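UPF0141 protein yjdB (Campylobacter jejuni subsp. jejuni HB93-13, PDB 4TN0) probably transfers phosphoethanolamine to acceptors through a zinc-binding, alkaline phosphatase-like periplasmic domain, and is required for polymyxin resistance and motility. Local coordinates at residues A[103-107]-A[127-132]. Sequence-based numbering, arbitrary orientation.
Sequences WFDNN and DLDENL
Asn-106, just past the end of strand 100-105 in the mixed sheet of this alkaline phosphatase-like fold, pushes its side chain into the loop between edge strand 120-123 and helix 133-139 and spends both amide hydrogens there. ND2 donates to Asp-127 O at 2.8 Å, approaching from above the carbonyl plane, and to Asp-129 OD1 at 3.0 Å with an N-H...O angle of 164°. Both acceptors lie close to the amide plane, whereas the Asp-129 carboxylate is turned 70° from it and receives the bond on its anti side. With CG opposite the backbone N (chi1 -167°), the amide reaches across to the 127-132 segment. The carboxylate has further partners just after strand 146-152: OD1 also accepts from Gln-154 N, and OD2 from Gly-155 N.

Beside this polar grip the packing is close and mostly apolar. Leu-132, in the 3-10 turn 129-132, lays its two methyls along the strand end: CD1 touches Asn-106 CB at 3.7 Å, and CD2 rests 3.8 Å from Phe-104 CB and 3.5 Å from Phe-104 O. Towards solvent the contact loosens: the exposed Asp-127 side chain points away, its carboxylate bonded to Ser-125.

On the strand's far side, Asp-105 accepts from Trp-103 NE1 and His-152 through OD2 and closes an Asx turn through OD1 to Asn-107 N; Asn-107 in turn donates to zinc ligand Glu-26. Shared between two donors, Asp-129 OD1 would be expected to favour the ionised carboxylate, and the two bonds from ND2 fix which end of the Asn-106 amide faces the loop.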
loop_
_atom_site.group_PDB
_atom_site.type_symbol
_atom_site.label_atom_id
_atom_site.label_comp_id
_atom_site.label_asym_id
_atom_site.label_seq_id
_atom_site.Cartn_x
_atom_site.Cartn_y
_atom_site.Cartn_z
ATOM N N TRP A 103 -9.414 -8.792 5.040
ATOM C CA TRP A 103 -7.988 -8.509 5.229
ATOM C C TRP A 103 -7.139 -9.796 5.108
ATOM O O TRP A 103 -7.215 -10.684 5.957
ATOM C CB TRP A 103 -7.763 -7.824 6.588
ATOM C CG TRP A 103 -6.337 -7.354 6.847
ATOM C CD1 TRP A 103 -5.254 -8.142 7.089
ATOM C CD2 TRP A 103 -5.866 -5.997 6.915
ATOM N NE1 TRP A 103 -4.137 -7.373 7.280
ATOM C CE2 TRP A 103 -4.486 -6.048 7.184
ATOM C CE3 TRP A 103 -6.472 -4.751 6.765
ATOM C CZ2 TRP A 103 -3.697 -4.896 7.307
ATOM C CZ3 TRP A 103 -5.698 -3.610 6.881
ATOM C CH2 TRP A 103 -4.320 -3.689 7.156
ATOM N N PHE A 104 -6.336 -9.892 4.049
ATOM C CA PHE A 104 -5.462 -11.054 3.860
ATOM C C PHE A 104 -3.974 -10.667 4.047
ATOM O O PHE A 104 -3.431 -9.849 3.293
ATOM C CB PHE A 104 -5.683 -11.674 2.477
ATOM C CG PHE A 104 -7.101 -12.081 2.213
ATOM C CD1 PHE A 104 -7.841 -12.741 3.182
ATOM C CD2 PHE A 104 -7.708 -11.788 0.998
ATOM C CE1 PHE A 104 -9.158 -13.110 2.943
ATOM C CE2 PHE A 104 -9.031 -12.155 0.755
ATOM C CZ PHE A 104 -9.750 -12.815 1.732
ATOM N N ASP A 105 -3.319 -11.270 5.040
ATOM C CA ASP A 105 -1.998 -10.814 5.476
ATOM C C ASP A 105 -0.906 -11.856 5.272
ATOM O O ASP A 105 -0.945 -12.937 5.863
ATOM C CB ASP A 105 -2.062 -10.417 6.951
ATOM C CG ASP A 105 -0.984 -9.418 7.339
ATOM O OD1 ASP A 105 0.202 -9.732 7.158
ATOM O OD2 ASP A 105 -1.332 -8.293 7.773
ATOM N N ASN A 106 0.081 -11.511 4.447
ATOM C CA ASN A 106 1.246 -12.362 4.207
ATOM C C ASN A 106 2.521 -11.781 4.849
ATOM O O ASN A 106 3.628 -12.295 4.676
ATOM C CB ASN A 106 1.458 -12.556 2.707
ATOM C CG ASN A 106 2.450 -13.674 2.400
ATOM O OD1 ASN A 106 2.431 -14.712 3.054
ATOM N ND2 ASN A 106 3.299 -13.476 1.390
ATOM N N ASN A 107 2.351 -10.686 5.581
ATOM C CA ASN A 107 3.482 -9.986 6.164
ATOM C C ASN A 107 3.965 -10.622 7.464
ATOM O O ASN A 107 3.168 -10.888 8.358
ATOM C CB ASN A 107 3.107 -8.524 6.378
ATOM C CG ASN A 107 4.299 -7.666 6.671
ATOM O OD1 ASN A 107 4.753 -7.585 7.803
ATOM N ND2 ASN A 107 4.844 -7.050 5.634
ATOM N N ASP A 127 5.435 -16.599 2.929
ATOM C CA ASP A 127 6.229 -17.016 1.777
ATOM C C ASP A 127 5.902 -16.126 0.597
ATOM O O ASP A 127 5.604 -14.953 0.792
ATOM C CB ASP A 127 6.003 -18.492 1.451
ATOM C CG ASP A 127 6.622 -19.401 2.488
ATOM O OD1 ASP A 127 7.864 -19.306 2.686
ATOM O OD2 ASP A 127 5.863 -20.164 3.138
ATOM N N LEU A 128 5.937 -16.663 -0.618
ATOM C CA LEU A 128 5.775 -15.832 -1.807
ATOM C C LEU A 128 4.452 -15.063 -1.749
ATOM O O LEU A 128 3.414 -15.624 -1.399
ATOM C CB LEU A 128 5.831 -16.681 -3.083
ATOM C CG LEU A 128 7.183 -17.052 -3.719
ATOM C CD1 LEU A 128 8.237 -15.975 -3.498
ATOM C CD2 LEU A 128 7.665 -18.371 -3.148
ATOM N N ASP A 129 4.497 -13.782 -2.095
ATOM C CA ASP A 129 3.316 -12.932 -2.025
ATOM C C ASP A 129 2.190 -13.458 -2.921
ATOM O O ASP A 129 1.007 -13.146 -2.678
ATOM C CB ASP A 129 3.645 -11.503 -2.437
ATOM C CG ASP A 129 4.148 -10.644 -1.291
ATOM O OD1 ASP A 129 3.788 -10.934 -0.128
ATOM O OD2 ASP A 129 4.897 -9.674 -1.583
ATOM N N GLU A 130 2.543 -14.246 -3.944
ATOM C CA GLU A 130 1.528 -14.751 -4.865
ATOM C C GLU A 130 0.452 -15.571 -4.143
ATOM O O GLU A 130 -0.680 -15.654 -4.609
ATOM C CB GLU A 130 2.176 -15.555 -6.005
ATOM C CG GLU A 130 2.958 -16.775 -5.579
ATOM C CD GLU A 130 3.828 -17.334 -6.705
ATOM O OE1 GLU A 130 4.350 -16.546 -7.536
ATOM O OE2 GLU A 130 4.013 -18.571 -6.741
ATOM N N ASN A 131 0.780 -16.120 -2.979
ATOM C CA ASN A 131 -0.190 -16.901 -2.215
ATOM C C ASN A 131 -1.415 -16.088 -1.809
ATOM O O ASN A 131 -2.434 -16.653 -1.418
ATOM C CB ASN A 131 0.457 -17.523 -0.974
ATOM C CG ASN A 131 1.549 -18.506 -1.330
ATOM O OD1 ASN A 131 1.603 -18.990 -2.458
ATOM N ND2 ASN A 131 2.436 -18.799 -0.380
ATOM N N LEU A 132 -1.294 -14.766 -1.853
ATOM C CA LEU A 132 -2.416 -13.898 -1.544
ATOM C C LEU A 132 -3.463 -13.948 -2.663
ATOM O O LEU A 132 -4.645 -13.663 -2.436
ATOM C CB LEU A 132 -1.936 -12.465 -1.305
ATOM C CG LEU A 132 -1.194 -12.265 0.021
ATOM C CD1 LEU A 132 -0.501 -10.916 0.038
ATOM C CD2 LEU A 132 -2.127 -12.413 1.228
#